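Long-range contacts in beta-lactamase (Klebsiella pneumoniae, PDB 6HUH), which probably hydrolyses beta-lactam antibiotics to substituted beta-amino acids, as a class D beta-lactamase: residues A[90-95]-A[103-108]; A[127-132]-A[149-154]; A[217-222]-A[248-253]. One frame throughout, in Å; residues are numbered along the deposited sequence.

Contact 1. Residues A[90-95]-A[103-108]; sequences QTTTPS and IWYSQR
Thr-92 pushes its side chain between the aromatic rings of Trp-104 and Tyr-105, two consecutive residues of helix 103-113. Its OG1 lies between backbone N and carbonyl carbon (chi1 61°), which sends it at the helix: OG1 comes obliquely to both rings, 3.2 Å from Trp-104 CH2 and likewise near Tyr-105 CD2. The methyl CG2 takes the indole side and reaches Trp-104 CZ2 at 3.9 Å. Tyr-105 CG, anti to its own N (chi1 -167°), carries the phenol alongside 90-95, so that it and Thr-92 run past each other in opposite senses. Thr-93 O rests over one face of that ring, and Pro-94 CG reaches the far end at 3.5 Å from Tyr-105 OH. The phenol oxygen itself is hydrogen-bonded to Pro-73 O.

This buried half gives way to a looser one at Gln-90. Its side chain starts away from the helix, stays 6.8 Å from it at the nearest and is exposed; the backbone alone makes the touch, Gln-90 O lying in the indole plane at the ring edge, 3.3 Å from Trp-104 CZ2. The indole N-H is used elsewhere, on Trp-88 O.

Helix 94-99 starts at Pro-94, with Thr-93 as its N-cap residue, and the first turns of helix 103-113 pack back on this entry. Ser-106 bonds through OG to the carboxylated lysine at position 54, a hallmark of class D enzymes. Trp-97 of helix 94-99 meets the Tyr-105 ring, while helix 56-64 borders the site, Tyr-62 against Pro-94 and Leu-57 against Ser-106.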
ATOM      1  N   GLN A  90      -7.358  -0.561  12.777  1.00 45.96           N
ATOM      2  CA  GLN A  90      -6.205   0.323  13.009  1.00 45.48           C
ATOM      3  C   GLN A  90      -6.307   1.665  12.290  1.00 46.74           C
ATOM      4  O   GLN A  90      -7.356   1.989  11.740  1.00 45.49           O
ATOM      5  CB  GLN A  90      -4.866  -0.372  12.695  1.00 47.69           C
ATOM      6  CG  GLN A  90      -3.939  -0.532  13.938  1.00 60.57           C
ATOM      7  CD  GLN A  90      -3.295   0.742  14.487  1.00 65.87           C
ATOM      8  OE1 GLN A  90      -3.867   1.468  15.311  1.00 56.96           O
ATOM      9  NE2 GLN A  90      -2.040   0.981  14.129  1.00 51.58           N
ATOM     10  N   THR A  91      -5.222   2.473  12.354  1.00 43.15           N
ATOM     11  CA  THR A  91      -5.097   3.784  11.711  1.00 41.71           C
ATOM     12  C   THR A  91      -5.135   3.581  10.184  1.00 42.89           C
ATOM     13  O   THR A  91      -4.319   2.823   9.649  1.00 42.34           O
ATOM     14  CB  THR A  91      -3.814   4.495  12.207  1.00 48.07           C
ATOM     15  OG1 THR A  91      -3.939   4.767  13.601  1.00 50.19           O
ATOM     16  CG2 THR A  91      -3.529   5.791  11.472  1.00 44.26           C
ATOM     17  N   THR A  92      -6.102   4.201   9.494  1.00 36.52           N
ATOM     18  CA  THR A  92      -6.162   4.025   8.048  1.00 34.83           C
ATOM     19  C   THR A  92      -5.795   5.325   7.319  1.00 35.99           C
ATOM     20  O   THR A  92      -6.001   6.420   7.829  1.00 35.21           O
ATOM     21  CB  THR A  92      -7.494   3.403   7.591  1.00 43.20           C
ATOM     22  OG1 THR A  92      -8.543   4.268   7.965  1.00 49.58           O
ATOM     23  CG2 THR A  92      -7.746   2.016   8.195  1.00 43.16           C
ATOM     24  N   THR A  93      -5.165   5.166   6.165  1.00 30.88           N
ATOM     25  CA  THR A  93      -4.722   6.218   5.254  1.00 30.22           C
ATOM     26  C   THR A  93      -5.601   6.081   3.990  1.00 35.83           C
ATOM     27  O   THR A  93      -6.278   5.054   3.871  1.00 34.79           O
ATOM     28  CB  THR A  93      -3.210   6.058   4.935  1.00 32.30           C
ATOM     29  OG1 THR A  93      -2.992   4.920   4.106  1.00 33.62           O
ATOM     30  CG2 THR A  93      -2.359   5.930   6.160  1.00 27.63           C
ATOM     31  N   PRO A  94      -5.613   7.035   3.010  1.00 34.24           N
ATOM     32  CA  PRO A  94      -6.477   6.848   1.823  1.00 33.49           C
ATOM     33  C   PRO A  94      -6.136   5.614   0.972  1.00 40.18           C
ATOM     34  O   PRO A  94      -6.996   5.101   0.271  1.00 38.98           O
ATOM     35  CB  PRO A  94      -6.298   8.162   1.053  1.00 34.86           C
ATOM     36  CG  PRO A  94      -5.839   9.139   2.074  1.00 39.16           C
ATOM     37  CD  PRO A  94      -4.940   8.352   2.958  1.00 35.59           C
ATOM     38  N   SER A  95      -4.882   5.132   1.060  1.00 40.72           N
ATOM     39  CA  SER A  95      -4.353   3.956   0.352  1.00 41.51           C
ATOM     40  C   SER A  95      -4.899   2.658   0.972  1.00 44.27           C
ATOM     41  O   SER A  95      -5.277   1.728   0.255  1.00 44.46           O
ATOM     42  CB  SER A  95      -2.823   3.971   0.387  1.00 46.36           C
ATOM     43  OG  SER A  95      -2.262   2.917  -0.377  1.00 59.18           O
ATOM     44  N   ILE A 103     -15.093   1.384   5.850  1.00 31.36           N
ATOM     45  CA  ILE A 103     -16.311   2.177   5.794  1.00 30.91           C
ATOM     46  C   ILE A 103     -16.288   3.350   6.753  1.00 35.62           C
ATOM     47  O   ILE A 103     -16.798   4.406   6.388  1.00 35.59           O
ATOM     48  CB  ILE A 103     -17.595   1.328   5.934  1.00 34.97           C
ATOM     49  CG1 ILE A 103     -17.786   0.790   7.353  1.00 37.02           C
ATOM     50  CG2 ILE A 103     -17.640   0.205   4.879  1.00 35.52           C
ATOM     51  CD1 ILE A 103     -19.167   0.249   7.641  1.00 49.05           C
ATOM     52  N   TRP A 104     -15.684   3.195   7.958  1.00 33.08           N
ATOM     53  CA  TRP A 104     -15.639   4.279   8.942  1.00 32.42           C
ATOM     54  C   TRP A 104     -14.848   5.490   8.453  1.00 33.42           C
ATOM     55  O   TRP A 104     -15.192   6.612   8.802  1.00 32.88           O
ATOM     56  CB  TRP A 104     -15.186   3.814  10.325  1.00 32.49           C
ATOM     57  CG  TRP A 104     -13.806   3.237  10.454  1.00 33.89           C
ATOM     58  CD1 TRP A 104     -13.504   1.935  10.711  1.00 37.40           C
ATOM     59  CD2 TRP A 104     -12.566   3.970  10.596  1.00 33.61           C
ATOM     60  NE1 TRP A 104     -12.151   1.794  10.927  1.00 37.06           N
ATOM     61  CE2 TRP A 104     -11.551   3.025  10.850  1.00 37.97           C
ATOM     62  CE3 TRP A 104     -12.211   5.329  10.495  1.00 34.47           C
ATOM     63  CZ2 TRP A 104     -10.203   3.385  10.955  1.00 37.40           C
ATOM     64  CZ3 TRP A 104     -10.878   5.683  10.608  1.00 36.02           C
ATOM     65  CH2 TRP A 104      -9.892   4.721  10.850  1.00 37.02           C
ATOM     66  N   TYR A 105     -13.842   5.267   7.596  1.00 29.07           N
ATOM     67  CA  TYR A 105     -13.014   6.319   7.001  1.00 28.05           C
ATOM     68  C   TYR A 105     -13.827   7.096   5.949  1.00 31.99           C
ATOM     69  O   TYR A 105     -13.579   8.281   5.724  1.00 31.20           O
ATOM     70  CB  TYR A 105     -11.739   5.709   6.406  1.00 27.93           C
ATOM     71  CG  TYR A 105     -10.675   6.713   6.037  1.00 27.43           C
ATOM     72  CD1 TYR A 105     -10.643   7.293   4.773  1.00 27.24           C
ATOM     73  CD2 TYR A 105      -9.651   7.033   6.928  1.00 28.69           C
ATOM     74  CE1 TYR A 105      -9.656   8.211   4.422  1.00 26.01           C
ATOM     75  CE2 TYR A 105      -8.634   7.914   6.572  1.00 29.28           C
ATOM     76  CZ  TYR A 105      -8.654   8.519   5.325  1.00 35.30           C
ATOM     77  OH  TYR A 105      -7.682   9.424   4.977  1.00 37.45           O
ATOM     78  N   SER A 106     -14.834   6.447   5.346  1.00 29.74           N
ATOM     79  CA  SER A 106     -15.706   7.105   4.371  1.00 29.23           C
ATOM     80  C   SER A 106     -16.691   8.007   5.095  1.00 34.37           C
ATOM     81  O   SER A 106     -16.991   9.093   4.593  1.00 33.38           O
ATOM     82  CB  SER A 106     -16.458   6.074   3.545  1.00 32.40           C
ATOM     83  OG  SER A 106     -15.586   5.362   2.684  1.00 38.78           O
ATOM     84  N   GLN A 107     -17.185   7.553   6.290  1.00 32.37           N
ATOM     85  CA  GLN A 107     -18.114   8.296   7.159  1.00 32.10           C
ATOM     86  C   GLN A 107     -17.417   9.523   7.729  1.00 36.07           C
ATOM     87  O   GLN A 107     -18.042  10.576   7.825  1.00 37.55           O
ATOM     88  CB  GLN A 107     -18.650   7.423   8.300  1.00 34.02           C
ATOM     89  CG  GLN A 107     -19.206   6.076   7.853  1.00 40.42           C
ATOM     90  CD  GLN A 107     -19.953   5.347   8.940  1.00 56.28           C
ATOM     91  OE1 GLN A 107     -19.512   5.251  10.093  1.00 55.02           O
ATOM     92  NE2 GLN A 107     -21.093   4.780   8.582  1.00 45.13           N
ATOM     93  N   ARG A 108     -16.116   9.408   8.062  1.00 31.95           N
ATOM     94  CA  ARG A 108     -15.292  10.523   8.560  1.00 32.75           C
ATOM     95  C   ARG A 108     -15.233  11.627   7.518  1.00 36.52           C
ATOM     96  O   ARG A 108     -15.342  12.802   7.869  1.00 36.99           O
ATOM     97  CB  ARG A 108     -13.859  10.070   8.854  1.00 34.07           C
ATOM     98  CG  ARG A 108     -13.726   9.107  10.006  1.00 44.61           C
ATOM     99  CD  ARG A 108     -13.701   9.778  11.359  1.00 43.88           C
ATOM    100  NE  ARG A 108     -12.854   9.001  12.252  1.00 48.86           N
ATOM    101  CZ  ARG A 108     -13.272   7.988  12.998  1.00 61.71           C
ATOM    102  NH1 ARG A 108     -14.553   7.640  13.002  1.00 45.83           N
ATOM    103  NH2 ARG A 108     -12.415   7.323  13.761  1.00 48.85           N
TER

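Contact 2. Residues A[127-132]-A[149-154]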
ATOM      1  N   TYR A 127     -24.317  10.567 -10.294  1.00 29.41           N
ATOM      2  CA  TYR A 127     -24.135   9.225  -9.787  1.00 28.36           C
ATOM      3  C   TYR A 127     -25.435   8.433  -9.581  1.00 34.42           C
ATOM      4  O   TYR A 127     -26.142   8.637  -8.593  1.00 35.03           O
ATOM      5  CB  TYR A 127     -23.284   9.244  -8.522  1.00 28.43           C
ATOM      6  CG  TYR A 127     -22.639   7.913  -8.202  1.00 28.15           C
ATOM      7  CD1 TYR A 127     -21.433   7.534  -8.800  1.00 29.04           C
ATOM      8  CD2 TYR A 127     -23.220   7.035  -7.288  1.00 28.00           C
ATOM      9  CE1 TYR A 127     -20.833   6.308  -8.511  1.00 26.84           C
ATOM     10  CE2 TYR A 127     -22.628   5.804  -6.992  1.00 28.31           C
ATOM     11  CZ  TYR A 127     -21.425   5.451  -7.594  1.00 32.36           C
ATOM     12  OH  TYR A 127     -20.846   4.238  -7.295  1.00 29.19           O
ATOM     13  N   GLY A 128     -25.696   7.507 -10.514  1.00 31.25           N
ATOM     14  CA  GLY A 128     -26.844   6.606 -10.501  1.00 31.72           C
ATOM     15  C   GLY A 128     -28.183   7.269 -10.236  1.00 37.06           C
ATOM     16  O   GLY A 128     -28.576   8.191 -10.964  1.00 35.77           O
ATOM     17  N   ASN A 129     -28.897   6.802  -9.178  1.00 35.25           N
ATOM     18  CA  ASN A 129     -30.214   7.353  -8.810  1.00 35.50           C
ATOM     19  C   ASN A 129     -30.104   8.605  -7.962  1.00 38.51           C
ATOM     20  O   ASN A 129     -31.098   9.264  -7.725  1.00 39.32           O
ATOM     21  CB  ASN A 129     -31.098   6.297  -8.155  1.00 32.23           C
ATOM     22  CG  ASN A 129     -30.795   5.982  -6.728  1.00 45.29           C
ATOM     23  OD1 ASN A 129     -29.764   6.361  -6.171  1.00 52.15           O
ATOM     24  ND2 ASN A 129     -31.706   5.270  -6.103  1.00 34.76           N
ATOM     25  N   ARG A 130     -28.892   8.899  -7.463  1.00 34.84           N
ATOM     26  CA  ARG A 130     -28.552  10.090  -6.680  1.00 34.60           C
ATOM     27  C   ARG A 130     -29.310  10.172  -5.307  1.00 40.72           C
ATOM     28  O   ARG A 130     -29.223  11.190  -4.594  1.00 39.18           O
ATOM     29  CB  ARG A 130     -28.724  11.372  -7.537  1.00 31.23           C
ATOM     30  CG  ARG A 130     -28.089  11.293  -8.929  1.00 35.07           C
ATOM     31  CD  ARG A 130     -27.946  12.646  -9.595  1.00 57.87           C
ATOM     32  NE  ARG A 130     -29.151  13.036 -10.324  1.00 78.29           N
ATOM     33  CZ  ARG A 130     -29.251  14.118 -11.092  1.00 95.74           C
ATOM     34  NH1 ARG A 130     -28.208  14.931 -11.248  1.00 72.20           N
ATOM     35  NH2 ARG A 130     -30.391  14.393 -11.717  1.00 89.33           N
ATOM     36  N   ASP A 131     -30.001   9.070  -4.917  1.00 39.11           N
ATOM     37  CA  ASP A 131     -30.752   9.030  -3.661  1.00 40.32           C
ATOM     38  C   ASP A 131     -29.862   8.825  -2.445  1.00 43.82           C
ATOM     39  O   ASP A 131     -29.340   7.730  -2.237  1.00 42.83           O
ATOM     40  CB  ASP A 131     -31.859   7.972  -3.713  1.00 42.85           C
ATOM     41  CG  ASP A 131     -32.998   8.247  -2.753  1.00 54.74           C
ATOM     42  OD1 ASP A 131     -32.734   8.790  -1.653  1.00 52.98           O
ATOM     43  OD2 ASP A 131     -34.159   7.934  -3.107  1.00 65.70           O
ATOM     44  N   LEU A 132     -29.681   9.875  -1.643  1.00 41.23           N
ATOM     45  CA  LEU A 132     -28.837   9.769  -0.446  1.00 41.35           C
ATOM     46  C   LEU A 132     -29.665   9.961   0.832  1.00 49.70           C
ATOM     47  O   LEU A 132     -29.149  10.459   1.833  1.00 50.08           O
ATOM     48  CB  LEU A 132     -27.631  10.743  -0.497  1.00 40.02           C
ATOM     49  CG  LEU A 132     -26.931  10.935  -1.846  1.00 43.19           C
ATOM     50  CD1 LEU A 132     -26.124  12.176  -1.851  1.00 42.97           C
ATOM     51  CD2 LEU A 132     -26.060   9.742  -2.214  1.00 45.33           C
ATOM     52  N   SER A 149     -28.580   0.639   0.746  1.00 51.51           N
ATOM     53  CA  SER A 149     -29.802   1.357   1.108  1.00 50.77           C
ATOM     54  C   SER A 149     -30.404   2.171  -0.072  1.00 49.96           C
ATOM     55  O   SER A 149     -30.717   1.579  -1.108  1.00 48.54           O
ATOM     56  CB  SER A 149     -29.573   2.213   2.357  1.00 53.59           C
ATOM     57  OG  SER A 149     -28.648   3.260   2.124  1.00 54.95           O
ATOM     58  N   SER A 150     -30.566   3.511   0.100  1.00 43.25           N
ATOM     59  CA  SER A 150     -31.149   4.451  -0.853  1.00 41.03           C
ATOM     60  C   SER A 150     -30.451   4.503  -2.192  1.00 38.80           C
ATOM     61  O   SER A 150     -31.106   4.318  -3.209  1.00 36.95           O
ATOM     62  CB  SER A 150     -31.229   5.847  -0.248  1.00 44.81           C
ATOM     63  OG  SER A 150     -29.935   6.351   0.041  1.00 47.86           O
ATOM     64  N   LEU A 151     -29.134   4.762  -2.196  1.00 33.70           N
ATOM     65  CA  LEU A 151     -28.320   4.861  -3.408  1.00 31.38           C
ATOM     66  C   LEU A 151     -28.226   3.528  -4.163  1.00 33.61           C
ATOM     67  O   LEU A 151     -28.166   2.454  -3.545  1.00 33.89           O
ATOM     68  CB  LEU A 151     -26.931   5.461  -3.096  1.00 30.24           C
ATOM     69  CG  LEU A 151     -26.075   5.973  -4.276  1.00 34.08           C
ATOM     70  CD1 LEU A 151     -26.756   7.119  -5.044  1.00 35.92           C
ATOM     71  CD2 LEU A 151     -24.745   6.443  -3.790  1.00 32.86           C
ATOM     72  N   ALA A 152     -28.285   3.618  -5.511  1.00 27.60           N
ATOM     73  CA  ALA A 152     -28.225   2.502  -6.452  1.00 25.54           C
ATOM     74  C   ALA A 152     -27.694   2.970  -7.814  1.00 27.20           C
ATOM     75  O   ALA A 152     -28.088   4.020  -8.325  1.00 26.93           O
ATOM     76  CB  ALA A 152     -29.607   1.870  -6.606  1.00 26.92           C
ATOM     77  N   ILE A 153     -26.784   2.203  -8.379  1.00 23.48           N
ATOM     78  CA  ILE A 153     -26.214   2.496  -9.688  1.00 24.48           C
ATOM     79  C   ILE A 153     -26.267   1.242 -10.588  1.00 31.94           C
ATOM     80  O   ILE A 153     -26.068   0.109 -10.116  1.00 33.26           O
ATOM     81  CB  ILE A 153     -24.792   3.143  -9.587  1.00 26.75           C
ATOM     82  CG1 ILE A 153     -24.325   3.750 -10.950  1.00 25.65           C
ATOM     83  CG2 ILE A 153     -23.746   2.176  -8.986  1.00 26.61           C
ATOM     84  CD1 ILE A 153     -23.271   4.867 -10.845  1.00 10.16           C
ATOM     85  N   SER A 154     -26.580   1.449 -11.872  1.00 28.01           N
ATOM     86  CA  SER A 154     -26.603   0.368 -12.843  1.00 27.00           C
ATOM     87  C   SER A 154     -25.180   0.216 -13.473  1.00 30.35           C
ATOM     88  O   SER A 154     -24.428   1.214 -13.552  1.00 27.21           O
ATOM     89  CB  SER A 154     -27.683   0.615 -13.888  1.00 28.75           C
ATOM     90  OG  SER A 154     -27.122   0.990 -15.130  1.00 38.69           O
TER
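Gly-128 and Ile-153 bring their backbones to 4.2 Å between CA atoms where a type II' beta turn, Tyr-127 to Arg-130, lies along the extended chain of 151-154. Tyr-127, Gly-128 and Asn-129 form the Tyr-Gly-Asn motif of class D beta-lactamases. Asn-129 does most of the polar work. Its N gives a hydrogen bond to Ala-152 O, nearly along the C=O axis. With CG between N and the carbonyl carbon (chi1 77°), OD1 can accept Asp-131 N, making an Asx turn, and takes a weak second bond from Ala-152 N at 3.2 Å. ND2 points within the amide plane to Ser-150 O, 3.1 Å away and almost straight at 173°. Three bonds, one of them weak, hold the amide in its orientation, two reaching 149-154 and one closing on its own turn.

On the apolar side, the side chains of Leu-151 and Ile-153 cross that of Tyr-127 at about a right angle. Leu-151 CD2 touches Tyr-127 CD2 and Leu-132 CD2, each at 3.9 Å. Phe-161 of helix 155-166 meets the tyrosine edge-to-face, and Val-122 of helix 115-124 also packs on it. Asp-131 turns its carboxylate to Ser-133 OG, while its carbonyl O accepts Ser-150 OG from above the carbonyl plane at 2.7 Å. Ile-153 CD1 sits over the centre of the phenol face, a CH-pi contact 3.7 Å from the Tyr-127 centroid.

Contact 3. Residues A[217-222]-A[248-253]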
ATOM      1  N   GLY A 217     -21.213  -8.708  -6.216  1.00 38.47           N
ATOM      2  CA  GLY A 217     -19.787  -8.464  -6.311  1.00 36.65           C
ATOM      3  C   GLY A 217     -19.555  -7.414  -7.362  1.00 37.23           C
ATOM      4  O   GLY A 217     -20.251  -7.389  -8.371  1.00 38.01           O
ATOM      5  N   TRP A 218     -18.655  -6.505  -7.126  1.00 30.57           N
ATOM      6  CA  TRP A 218     -18.405  -5.494  -8.135  1.00 28.85           C
ATOM      7  C   TRP A 218     -16.902  -5.403  -8.410  1.00 30.57           C
ATOM      8  O   TRP A 218     -16.116  -5.372  -7.473  1.00 29.73           O
ATOM      9  CB  TRP A 218     -18.840  -4.101  -7.632  1.00 26.77           C
ATOM     10  CG  TRP A 218     -20.284  -3.699  -7.616  1.00 27.33           C
ATOM     11  CD1 TRP A 218     -21.098  -3.668  -6.521  1.00 30.54           C
ATOM     12  CD2 TRP A 218     -20.961  -2.938  -8.633  1.00 26.88           C
ATOM     13  NE1 TRP A 218     -22.281  -3.030  -6.822  1.00 29.70           N
ATOM     14  CE2 TRP A 218     -22.228  -2.579  -8.114  1.00 30.53           C
ATOM     15  CE3 TRP A 218     -20.647  -2.580  -9.960  1.00 27.13           C
ATOM     16  CZ2 TRP A 218     -23.179  -1.899  -8.875  1.00 29.21           C
ATOM     17  CZ3 TRP A 218     -21.586  -1.903 -10.709  1.00 28.09           C
ATOM     18  CH2 TRP A 218     -22.836  -1.565 -10.166  1.00 29.08           C
ATOM     19  N   PHE A 219     -16.513  -5.301  -9.674  1.00 27.03           N
ATOM     20  CA  PHE A 219     -15.154  -4.961 -10.067  1.00 27.22           C
ATOM     21  C   PHE A 219     -15.203  -3.957 -11.204  1.00 32.38           C
ATOM     22  O   PHE A 219     -15.453  -4.306 -12.364  1.00 32.94           O
ATOM     23  CB  PHE A 219     -14.204  -6.122 -10.321  1.00 29.68           C
ATOM     24  CG  PHE A 219     -12.802  -5.556 -10.343  1.00 31.67           C
ATOM     25  CD1 PHE A 219     -12.255  -4.956  -9.209  1.00 33.41           C
ATOM     26  CD2 PHE A 219     -12.062  -5.539 -11.518  1.00 35.27           C
ATOM     27  CE1 PHE A 219     -10.993  -4.370  -9.245  1.00 34.32           C
ATOM     28  CE2 PHE A 219     -10.781  -4.977 -11.543  1.00 38.52           C
ATOM     29  CZ  PHE A 219     -10.263  -4.385 -10.407  1.00 35.47           C
ATOM     30  N   VAL A 220     -15.078  -2.682 -10.825  1.00 28.15           N
ATOM     31  CA  VAL A 220     -15.209  -1.526 -11.716  1.00 26.91           C
ATOM     32  C   VAL A 220     -13.916  -0.807 -11.818  1.00 31.19           C
ATOM     33  O   VAL A 220     -13.160  -0.817 -10.857  1.00 32.48           O
ATOM     34  CB  VAL A 220     -16.385  -0.591 -11.304  1.00 28.43           C
ATOM     35  CG1 VAL A 220     -17.686  -1.359 -11.280  1.00 27.80           C
ATOM     36  CG2 VAL A 220     -16.150   0.064  -9.958  1.00 27.27           C
ATOM     37  N   GLY A 221     -13.644  -0.222 -12.975  1.00 26.90           N
ATOM     38  CA  GLY A 221     -12.390   0.488 -13.194  1.00 26.58           C
ATOM     39  C   GLY A 221     -12.004   0.671 -14.637  1.00 28.59           C
ATOM     40  O   GLY A 221     -12.817   0.482 -15.536  1.00 27.89           O
ATOM     41  N   TRP A 222     -10.777   1.079 -14.859  1.00 26.34           N
ATOM     42  CA  TRP A 222     -10.285   1.325 -16.203  1.00 28.54           C
ATOM     43  C   TRP A 222      -8.860   0.884 -16.350  1.00 33.97           C
ATOM     44  O   TRP A 222      -8.162   0.729 -15.361  1.00 34.61           O
ATOM     45  CB  TRP A 222     -10.427   2.812 -16.579  1.00 28.62           C
ATOM     46  CG  TRP A 222      -9.490   3.743 -15.858  1.00 30.31           C
ATOM     47  CD1 TRP A 222      -8.282   4.208 -16.301  1.00 34.49           C
ATOM     48  CD2 TRP A 222      -9.700   4.333 -14.571  1.00 29.44           C
ATOM     49  NE1 TRP A 222      -7.738   5.069 -15.376  1.00 33.79           N
ATOM     50  CE2 TRP A 222      -8.575   5.147 -14.293  1.00 33.74           C
ATOM     51  CE3 TRP A 222     -10.721   4.232 -13.605  1.00 29.56           C
ATOM     52  CZ2 TRP A 222      -8.447   5.862 -13.095  1.00 32.18           C
ATOM     53  CZ3 TRP A 222     -10.592   4.944 -12.418  1.00 30.08           C
ATOM     54  CH2 TRP A 222      -9.467   5.745 -12.173  1.00 31.18           C
ATOM     55  N   ARG A 248     -14.371 -12.804  -6.969  1.00 31.81           N
ATOM     56  CA  ARG A 248     -14.693 -13.640  -8.112  1.00 31.28           C
ATOM     57  C   ARG A 248     -14.893 -12.691  -9.309  1.00 35.06           C
ATOM     58  O   ARG A 248     -14.717 -13.090 -10.461  1.00 35.69           O
ATOM     59  CB  ARG A 248     -15.983 -14.430  -7.834  1.00 28.88           C
ATOM     60  CG  ARG A 248     -16.061 -15.725  -8.587  1.00 48.29           C
ATOM     61  CD  ARG A 248     -17.437 -16.377  -8.496  1.00 76.58           C
ATOM     62  NE  ARG A 248     -17.668 -17.131  -7.255  1.00 93.96           N
ATOM     63  CZ  ARG A 248     -17.243 -18.373  -7.030  1.00108.88           C
ATOM     64  NH1 ARG A 248     -16.567 -19.033  -7.965  1.00101.04           N
ATOM     65  NH2 ARG A 248     -17.526 -18.979  -5.885  1.00 89.48           N
ATOM     66  N   ALA A 249     -15.261 -11.430  -9.028  1.00 30.25           N
ATOM     67  CA  ALA A 249     -15.472 -10.397 -10.045  1.00 28.44           C
ATOM     68  C   ALA A 249     -14.117  -9.912 -10.565  1.00 30.86           C
ATOM     69  O   ALA A 249     -13.898  -9.942 -11.777  1.00 28.68           O
ATOM     70  CB  ALA A 249     -16.297  -9.243  -9.466  1.00 28.04           C
ATOM     71  N   ARG A 250     -13.191  -9.539  -9.630  1.00 29.20           N
ATOM     72  CA  ARG A 250     -11.826  -9.062  -9.873  1.00 29.72           C
ATOM     73  C   ARG A 250     -11.015 -10.069 -10.684  1.00 33.99           C
ATOM     74  O   ARG A 250     -10.285  -9.702 -11.603  1.00 31.26           O
ATOM     75  CB  ARG A 250     -11.142  -8.766  -8.530  1.00 33.18           C
ATOM     76  CG  ARG A 250      -9.743  -8.144  -8.648  1.00 47.97           C
ATOM     77  CD  ARG A 250      -9.157  -7.729  -7.297  1.00 62.38           C
ATOM     78  NE  ARG A 250      -7.973  -8.499  -6.887  1.00 76.88           N
ATOM     79  CZ  ARG A 250      -6.752  -8.358  -7.401  1.00100.02           C
ATOM     80  NH1 ARG A 250      -6.528  -7.487  -8.375  1.00 92.65           N
ATOM     81  NH2 ARG A 250      -5.751  -9.109  -6.962  1.00 91.11           N
ATOM     82  N   GLU A 251     -11.169 -11.345 -10.329  1.00 34.41           N
ATOM     83  CA  GLU A 251     -10.547 -12.504 -10.953  1.00 36.46           C
ATOM     84  C   GLU A 251     -10.983 -12.607 -12.431  1.00 42.87           C
ATOM     85  O   GLU A 251     -10.127 -12.684 -13.313  1.00 42.73           O
ATOM     86  CB  GLU A 251     -10.968 -13.739 -10.155  1.00 38.43           C
ATOM     87  CG  GLU A 251     -10.295 -15.045 -10.504  1.00 53.71           C
ATOM     88  CD  GLU A 251     -10.795 -16.161  -9.604  1.00 76.93           C
ATOM     89  OE1 GLU A 251     -10.105 -16.456  -8.600  1.00 88.33           O
ATOM     90  OE2 GLU A 251     -11.913 -16.676  -9.850  1.00 50.12           O
ATOM     91  N   GLU A 252     -12.313 -12.558 -12.682  1.00 41.66           N
ATOM     92  CA  GLU A 252     -12.952 -12.677 -14.001  1.00 42.82           C
ATOM     93  C   GLU A 252     -12.623 -11.515 -14.943  1.00 46.71           C
ATOM     94  O   GLU A 252     -12.591 -11.704 -16.164  1.00 47.16           O
ATOM     95  CB  GLU A 252     -14.476 -12.882 -13.870  1.00 43.67           C
ATOM     96  CG  GLU A 252     -14.875 -14.311 -13.533  1.00 55.63           C
ATOM     97  CD  GLU A 252     -16.246 -14.478 -12.894  1.00 84.31           C
ATOM     98  OE1 GLU A 252     -16.350 -15.245 -11.906  1.00 74.12           O
ATOM     99  OE2 GLU A 252     -17.219 -13.858 -13.384  1.00 83.89           O
ATOM    100  N   VAL A 253     -12.371 -10.331 -14.378  1.00 41.99           N
ATOM    101  CA  VAL A 253     -12.006  -9.151 -15.158  1.00 41.84           C
ATOM    102  C   VAL A 253     -10.572  -9.318 -15.663  1.00 47.18           C
ATOM    103  O   VAL A 253     -10.319  -9.139 -16.852  1.00 46.84           O
ATOM    104  CB  VAL A 253     -12.220  -7.858 -14.344  1.00 44.97           C
ATOM    105  CG1 VAL A 253     -11.460  -6.686 -14.940  1.00 45.13           C
ATOM    106  CG2 VAL A 253     -13.702  -7.527 -14.241  1.00 44.03           C
TER
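Phe-219 is the hub where the C-terminal helix 245-264 packs on the antiparallel sheet of this penicillin-recognising fold. Strand 217-222 and helix 248-253 run 43° apart, their axes 6.9 Å from each other at closest. With CG anti to N (chi1 -165°), the phenyl ring is placed beside Arg-250 and Val-253, and the side chain meets three helix residues in three ways. Ala-249, one turn before Val-253, faces the base of the side chain, its CB 3.9 Å from Phe-219 CB. Val-253 comes crosswise to the rim, its CG1 in the ring plane and 3.7 Å from Phe-219 CD2. Arg-250 passes obliquely with its aliphatic part; the chain runs on away from the strand and bends at chi3, its guanidinium plane 70° from the ring.

Thr-198 of strand 192-201, part of the Lys-Thr-Gly motif of these enzymes, touches both Phe-219 and Arg-250; Phe-232 of strand 228-238 adds another ring. Trp-218 and Val-220 point to the other side of the sheet, against Gln-158 of helix 155-166, and Trp-218 NE1 bonds Pro-48 O. Arg-250 CG sits over one face of the Phe-219 ring in a CH-pi contact, 4.0 Å from the centroid of that ring.

The three contacts follow one another along the chain without overlapping, all within the one penicillin-recognising fold. Contacts 1 and 2 lie in its helical part, their centres about 22 Å apart and nearest atoms about 10 Å; contact 3, on the sheet and C-terminal helix, is as far from contact 1 by centres. Contacts 2 and 3, with about 20 Å between centres, touch, Ile-153 O resting 3.6 Å from Trp-218 CH2, and helix 155-166, which starts just after contact 2, faces the sheet strand of contact 3. Each has a side chain about 8 to 10 Å from that of Ser-51, the predicted acylated serine, so all three lie near the probable active site.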